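Local coordinates for cytochrome C-type biogenesis protein ccmF (Thermus thermophilus, PDB 6ZMQ) that probably takes part in cytochrome c maturation as a membrane-bound heme lyase, binding heme and attaching it to the apocytochrome, at residues L44-G49 and A210-R215; R52-A57 and L140-L145. All coordinates share one frame; numbering follows the deposited sequence.

Interaction 1: residues L44-G49 and A210-R215; sequences LAYLQG and AMATRR
A212 is where Y46 arrives: the phenol oxygen OH of Y46 ends 3.5 Å from the carbonyl O of A212, and the CB of A212 lies 4.4 Å from that same OH. The approach is oblique to the tyrosine ring, and nearly all of the meeting is made by its far end. With CG anti to the backbone N (chi1 177°), Y46 sends its ring straight off its own helix, bridging two backbones whose nearest CA atoms, those of Y46 and T213, are 9.7 Å apart. T213 adds little to the contact; its OG1 turns back to hydrogen-bond the O of A209. R214, the first residue to leave helix 185-213, has positive phi (64°), and its side chain folds back over the last turn. The O of A212 sits over the centre of one face of the R214 guanidinium, 3.4 Å from its plane, and NH1 of R214 comes to 4.3 Å from Y46 OH. That carbonyl therefore lies near both groups, and the arginine charge would tend to polarise it. R215 leads away, its NH1 in a salt bridge with D134. The segments take in the last turns of helices 20-47 and 185-213, both predicted to span the membrane, and the residues just after them, at the edge of the bundle; helix 135-157 sits beside both, with S139 touching Y46, L140 touching A212 and R137 touching T213.

Interaction 2: residues R52-A57 and L140-L145; sequences RFLRGA and LVLAVL. With PTY (phosphatidylethanolamine), chain E.
L142 reaches onto A57 within the helical membrane bundle of this CcmF-family protein, where the short helix 51-57 packs on the side of the longer helix 135-157, predicted to span the membrane. The contact is apolar. One methyl carries most of it: L142 CD1 lies 3.7 Å from A57 CB and also 3.7 Å from A57 C, so it rests against the side chain and the main chain of the same residue. The small alanine lets the helices come near, with the CA atoms of A57 and L142 only 6.9 Å apart. L142 holds CG anti to its carbonyl carbon (chi1 -67°), and chi2 of -162° extends CD1 outward to the tip that does the touching. L54, one turn before A57, joins more loosely: its CB does not aim across, but the branch end does, and CD2 stands 4.4 Å from L142 CD1. Elsewhere on L142, R58 and K131 touch its side chain, while A57 also packs on A42 and F146. Hydrogen bonding stays within each helix, as in A57 N to F53 O and V144 N to L140 O. A separate contact, with lipid, is made by another part of helix 135-157. L140, A143 and V144 belong to a phosphatidylethanolamine pocket, and one acyl chain runs past them. Its C25 lies 3.8 Å from A143 O, and its terminal carbon C29 ends 3.8 Å from L140 CD2.

Starting from the N terminus, helix 20-47 supplies the first half of interaction 1, and the chain turns at once into helix 51-57, the first half of interaction 2. Eighty-two residues later, mostly helical, helix 135-157 closes the loop of interaction 2; the next long helix, 185-213, then closes that of interaction 1. The smaller loop is thus nested inside the larger, and successive helices are paired in mirrored order. The centres of the two interactions are about 11 Å apart, and the two sites touch: A45 CB meets L54 N at 3.6 Å, A212 CB meets L140 CD1, and Y46 CD1 lies near L140 CG. Together they tie the N-terminal helices to helices 135-157 and 185-213.

Interaction 1: residues L44-G49 and A210-R215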
loop_
_atom_site.group_PDB
_atom_site.type_symbol
_atom_site.label_atom_id
_atom_site.label_comp_id
_atom_site.label_asym_id
_atom_site.label_seq_id
_atom_site.Cartn_x
_atom_site.Cartn_y
_atom_site.Cartn_z
ATOM N N LEU A 44 34.793 1.158 1.153
ATOM C CA LEU A 44 36.184 1.406 0.754
ATOM C C LEU A 44 36.273 1.966 -0.666
ATOM O O LEU A 44 37.159 2.780 -0.965
ATOM C CB LEU A 44 37.025 0.130 0.863
ATOM C CG LEU A 44 37.886 -0.129 2.106
ATOM C CD1 LEU A 44 37.137 0.071 3.433
ATOM C CD2 LEU A 44 38.524 -1.512 2.034
ATOM N N ALA A 45 35.353 1.545 -1.541
ATOM C CA ALA A 45 35.298 2.036 -2.916
ATOM C C ALA A 45 34.921 3.514 -2.979
ATOM O O ALA A 45 35.375 4.240 -3.868
ATOM C CB ALA A 45 34.306 1.194 -3.721
ATOM N N TYR A 46 34.039 3.968 -2.083
ATOM C CA TYR A 46 33.781 5.409 -2.017
ATOM C C TYR A 46 34.955 6.151 -1.382
ATOM O O TYR A 46 35.367 7.206 -1.882
ATOM C CB TYR A 46 32.486 5.726 -1.257
ATOM C CG TYR A 46 32.258 7.226 -1.137
ATOM C CD1 TYR A 46 31.849 7.964 -2.242
ATOM C CD2 TYR A 46 32.458 7.906 0.070
ATOM C CE1 TYR A 46 31.648 9.334 -2.160
ATOM C CE2 TYR A 46 32.265 9.286 0.160
ATOM C CZ TYR A 46 31.856 9.991 -0.964
ATOM O OH TYR A 46 31.643 11.352 -0.911
ATOM N N LEU A 47 35.482 5.632 -0.264
ATOM C CA LEU A 47 36.432 6.387 0.556
ATOM C C LEU A 47 37.781 6.567 -0.138
ATOM O O LEU A 47 38.271 7.693 -0.276
ATOM C CB LEU A 47 36.600 5.716 1.926
ATOM C CG LEU A 47 35.491 5.873 2.984
ATOM C CD1 LEU A 47 36.039 5.765 4.402
ATOM C CD2 LEU A 47 34.719 7.174 2.825
ATOM N N GLN A 48 38.403 5.471 -0.578
ATOM C CA GLN A 48 39.711 5.581 -1.218
ATOM C C GLN A 48 39.680 5.470 -2.738
ATOM O O GLN A 48 40.735 5.605 -3.368
ATOM C CB GLN A 48 40.684 4.562 -0.617
ATOM C CG GLN A 48 41.556 5.195 0.463
ATOM C CD GLN A 48 41.666 4.373 1.723
ATOM O OE1 GLN A 48 41.242 3.224 1.766
ATOM N NE2 GLN A 48 42.267 4.958 2.754
ATOM N N GLY A 49 38.511 5.252 -3.336
ATOM C CA GLY A 49 38.343 5.436 -4.769
ATOM C C GLY A 49 38.965 4.386 -5.660
ATOM O O GLY A 49 39.391 4.709 -6.773
ATOM N N ALA A 210 23.262 10.863 -4.193
ATOM C CA ALA A 210 23.330 12.103 -4.969
ATOM C C ALA A 210 23.793 13.277 -4.120
ATOM O O ALA A 210 24.743 13.979 -4.494
ATOM C CB ALA A 210 21.966 12.421 -5.584
ATOM N N MET A 211 23.229 13.414 -2.915
ATOM C CA MET A 211 23.627 14.448 -1.969
ATOM C C MET A 211 25.033 14.253 -1.423
ATOM O O MET A 211 25.596 15.200 -0.859
ATOM C CB MET A 211 22.659 14.493 -0.782
ATOM C CG MET A 211 21.298 15.060 -1.110
ATOM S SD MET A 211 20.003 14.623 0.079
ATOM C CE MET A 211 20.460 12.965 0.608
ATOM N N ALA A 212 25.601 13.056 -1.544
ATOM C CA ALA A 212 27.005 12.901 -1.217
ATOM C C ALA A 212 27.904 12.986 -2.437
ATOM O O ALA A 212 29.099 13.262 -2.288
ATOM C CB ALA A 212 27.239 11.583 -0.483
ATOM N N THR A 213 27.369 12.753 -3.637
ATOM C CA THR A 213 28.203 12.782 -4.832
ATOM C C THR A 213 28.093 14.146 -5.513
ATOM O O THR A 213 28.829 14.439 -6.466
ATOM C CB THR A 213 27.797 11.598 -5.736
ATOM O OG1 THR A 213 27.754 10.428 -4.915
ATOM C CG2 THR A 213 28.845 11.263 -6.788
ATOM N N ARG A 214 27.195 14.993 -4.989
ATOM C CA ARG A 214 26.997 16.398 -5.357
ATOM C C ARG A 214 26.517 16.560 -6.798
ATOM O O ARG A 214 26.723 17.606 -7.420
ATOM C CB ARG A 214 28.238 17.261 -5.079
ATOM C CG ARG A 214 28.614 17.291 -3.606
ATOM C CD ARG A 214 30.065 16.909 -3.371
ATOM N NE ARG A 214 30.304 16.603 -1.965
ATOM C CZ ARG A 214 31.303 15.847 -1.520
ATOM N NH1 ARG A 214 32.184 15.343 -2.373
ATOM N NH2 ARG A 214 31.437 15.615 -0.223
ATOM N N ARG A 215 25.844 15.530 -7.311
ATOM C CA ARG A 215 25.128 15.547 -8.585
ATOM C C ARG A 215 23.641 15.422 -8.257
ATOM O O ARG A 215 23.129 14.312 -8.082
ATOM C CB ARG A 215 25.624 14.421 -9.493
ATOM C CG ARG A 215 27.078 14.588 -9.901
ATOM C CD ARG A 215 27.499 13.645 -11.025
ATOM N NE ARG A 215 28.842 13.123 -10.773
ATOM C CZ ARG A 215 29.096 11.892 -10.345
ATOM N NH1 ARG A 215 28.096 11.060 -10.112
ATOM N NH2 ARG A 215 30.345 11.494 -10.144
#

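Interaction 2: residues R52-A57 and L140-L145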
loop_
_atom_site.group_PDB
_atom_site.type_symbol
_atom_site.label_atom_id
_atom_site.label_comp_id
_atom_site.label_asym_id
_atom_site.label_seq_id
_atom_site.Cartn_x
_atom_site.Cartn_y
_atom_site.Cartn_z
ATOM N N ARG A 52 38.783 -1.851 -7.872
ATOM C CA ARG A 52 38.737 -3.262 -7.479
ATOM C C ARG A 52 37.814 -3.553 -6.297
ATOM O O ARG A 52 37.699 -4.715 -5.898
ATOM C CB ARG A 52 40.150 -3.774 -7.181
ATOM C CG ARG A 52 41.075 -3.670 -8.375
ATOM C CD ARG A 52 42.455 -3.129 -8.092
ATOM N NE ARG A 52 43.276 -3.337 -9.278
ATOM C CZ ARG A 52 44.236 -2.520 -9.691
ATOM N NH1 ARG A 52 44.825 -2.729 -10.859
ATOM N NH2 ARG A 52 44.536 -1.440 -8.984
ATOM N N PHE A 53 37.183 -2.538 -5.712
ATOM C CA PHE A 53 36.206 -2.703 -4.646
ATOM C C PHE A 53 34.784 -2.396 -5.096
ATOM O O PHE A 53 33.830 -3.001 -4.593
ATOM C CB PHE A 53 36.609 -1.827 -3.461
ATOM C CG PHE A 53 37.984 -2.138 -2.940
ATOM C CD1 PHE A 53 38.423 -3.458 -2.854
ATOM C CD2 PHE A 53 38.829 -1.123 -2.521
ATOM C CE1 PHE A 53 39.693 -3.757 -2.381
ATOM C CE2 PHE A 53 40.104 -1.414 -2.045
ATOM C CZ PHE A 53 40.533 -2.733 -1.972
ATOM N N LEU A 54 34.620 -1.479 -6.055
ATOM C CA LEU A 54 33.349 -1.374 -6.762
ATOM C C LEU A 54 33.127 -2.573 -7.677
ATOM O O LEU A 54 31.975 -2.885 -7.989
ATOM C CB LEU A 54 33.283 -0.049 -7.540
ATOM C CG LEU A 54 32.025 0.485 -8.264
ATOM C CD1 LEU A 54 31.919 0.050 -9.730
ATOM C CD2 LEU A 54 30.729 0.177 -7.512
ATOM N N ARG A 55 34.195 -3.263 -8.107
ATOM C CA ARG A 55 33.982 -4.587 -8.686
ATOM C C ARG A 55 33.550 -5.599 -7.634
ATOM O O ARG A 55 32.728 -6.462 -7.930
ATOM C CB ARG A 55 35.220 -5.126 -9.420
ATOM C CG ARG A 55 35.750 -4.278 -10.555
ATOM C CD ARG A 55 37.177 -4.668 -10.962
ATOM N NE ARG A 55 37.377 -6.115 -11.072
ATOM C CZ ARG A 55 38.348 -6.787 -10.459
ATOM N NH1 ARG A 55 39.219 -6.143 -9.701
ATOM N NH2 ARG A 55 38.461 -8.099 -10.613
ATOM N N GLY A 56 34.087 -5.517 -6.413
ATOM C CA GLY A 56 33.783 -6.533 -5.408
ATOM C C GLY A 56 32.367 -6.453 -4.858
ATOM O O GLY A 56 31.695 -7.480 -4.686
ATOM N N ALA A 57 31.895 -5.233 -4.577
ATOM C CA ALA A 57 30.522 -5.057 -4.103
ATOM C C ALA A 57 29.501 -5.408 -5.187
ATOM O O ALA A 57 28.441 -5.975 -4.893
ATOM C CB ALA A 57 30.311 -3.629 -3.605
ATOM N N LEU A 140 28.265 4.185 -3.631
ATOM C CA LEU A 140 27.431 4.587 -2.501
ATOM C C LEU A 140 26.014 4.007 -2.526
ATOM O O LEU A 140 25.467 3.750 -1.437
ATOM C CB LEU A 140 27.389 6.105 -2.365
ATOM C CG LEU A 140 28.287 6.609 -1.217
ATOM C CD1 LEU A 140 27.918 7.991 -0.821
ATOM C CD2 LEU A 140 28.272 5.711 0.039
ATOM N N VAL A 141 25.402 3.772 -3.709
ATOM C CA VAL A 141 24.099 3.091 -3.720
ATOM C C VAL A 141 24.258 1.654 -3.241
ATOM O O VAL A 141 23.404 1.149 -2.496
ATOM C CB VAL A 141 23.372 3.142 -5.092
ATOM C CG1 VAL A 141 22.922 4.525 -5.445
ATOM C CG2 VAL A 141 24.109 2.468 -6.256
ATOM N N LEU A 142 25.396 1.009 -3.573
ATOM C CA LEU A 142 25.638 -0.330 -3.049
ATOM C C LEU A 142 25.870 -0.314 -1.546
ATOM O O LEU A 142 25.380 -1.211 -0.855
ATOM C CB LEU A 142 26.795 -1.003 -3.792
ATOM C CG LEU A 142 26.551 -1.339 -5.272
ATOM C CD1 LEU A 142 27.536 -2.359 -5.762
ATOM C CD2 LEU A 142 25.136 -1.870 -5.482
ATOM N N ALA A 143 26.542 0.732 -1.027
ATOM C CA ALA A 143 26.778 0.848 0.416
ATOM C C ALA A 143 25.476 0.927 1.217
ATOM O O ALA A 143 25.277 0.158 2.170
ATOM C CB ALA A 143 27.648 2.063 0.704
ATOM N N VAL A 144 24.539 1.784 0.791
ATOM C CA VAL A 144 23.302 1.923 1.568
ATOM C C VAL A 144 22.360 0.721 1.348
ATOM O O VAL A 144 21.699 0.258 2.296
ATOM C CB VAL A 144 22.632 3.283 1.274
ATOM C CG1 VAL A 144 22.497 3.481 -0.175
ATOM C CG2 VAL A 144 21.274 3.457 1.979
ATOM N N LEU A 145 22.322 0.150 0.128
ATOM C CA LEU A 145 21.446 -1.004 -0.107
ATOM C C LEU A 145 21.963 -2.271 0.583
ATOM O O LEU A 145 21.172 -3.035 1.165
ATOM C CB LEU A 145 21.250 -1.221 -1.611
ATOM C CG LEU A 145 20.418 -0.216 -2.420
ATOM C CD1 LEU A 145 20.205 -0.742 -3.824
ATOM C CD2 LEU A 145 19.079 0.005 -1.733
HETATM C C1 PTY E . 18.392 -5.515 22.762
HETATM C C2 PTY E . 15.260 -5.848 29.189
HETATM C C3 PTY E . 14.788 -5.139 27.920
HETATM O O4 PTY E . 18.096 -6.632 21.975
HETATM C C5 PTY E . 16.121 -4.476 23.171
HETATM C C6 PTY E . 17.481 -4.320 22.463
HETATM O O7 PTY E . 17.332 -4.107 21.070
HETATM C C8 PTY E . 18.171 -3.117 20.497
HETATM O O10 PTY E . 18.996 -2.593 21.167
HETATM C C11 PTY E . 18.039 -2.689 19.022
HETATM C C12 PTY E . 19.170 -1.741 18.567
HETATM C C13 PTY E . 18.778 -0.861 17.360
HETATM C C14 PTY E . 19.873 -0.751 16.286
HETATM C C15 PTY E . 19.285 -0.590 14.875
HETATM C C16 PTY E . 20.187 0.219 13.926
HETATM C C17 PTY E . 20.568 -0.617 12.692
HETATM C C18 PTY E . 20.829 0.231 11.438
HETATM C C19 PTY E . 21.415 -0.637 10.317
HETATM C C20 PTY E . 22.003 0.236 9.199
HETATM C C21 PTY E . 23.061 -0.534 8.400
HETATM C C22 PTY E . 24.254 0.367 8.056
HETATM C C23 PTY E . 23.961 1.209 6.808
HETATM C C24 PTY E . 25.208 1.998 6.387
HETATM C C25 PTY E . 25.020 2.676 5.027
HETATM C C26 PTY E . 25.137 4.194 5.176
HETATM C C27 PTY E . 25.839 4.805 3.963
HETATM C C28 PTY E . 25.494 6.290 3.906
HETATM C C29 PTY E . 26.554 7.068 3.135
HETATM C C30 PTY E . 19.206 -7.470 21.801
HETATM C C31 PTY E . 20.252 -7.124 20.741
HETATM O O30 PTY E . 19.345 -8.431 22.482
HETATM C C32 PTY E . 19.554 -6.876 19.403
HETATM C C33 PTY E . 20.513 -6.276 18.372
HETATM C C34 PTY E . 19.845 -6.272 16.994
HETATM C C35 PTY E . 20.762 -5.606 15.966
HETATM C C36 PTY E . 20.496 -6.153 14.562
HETATM C C37 PTY E . 21.773 -6.057 13.726
HETATM C C38 PTY E . 21.531 -5.155 12.515
HETATM C C39 PTY E . 22.838 -4.872 11.771
HETATM C C40 PTY E . 23.291 -3.441 12.063
HETATM C C41 PTY E . 24.393 -3.002 11.097
HETATM C C42 PTY E . 25.764 -3.309 11.699
HETATM C C43 PTY E . 26.814 -2.407 11.056
HETATM C C44 PTY E . 27.620 -3.233 10.061
HETATM P P1 PTY E . 16.314 -4.954 25.798
HETATM O O11 PTY E . 15.297 -5.794 26.790
HETATM O O12 PTY E . 16.059 -3.475 25.963
HETATM O O13 PTY E . 17.727 -5.244 26.238
HETATM O O14 PTY E . 16.144 -5.420 24.217
HETATM N N1 PTY E . 15.989 -4.908 30.022
#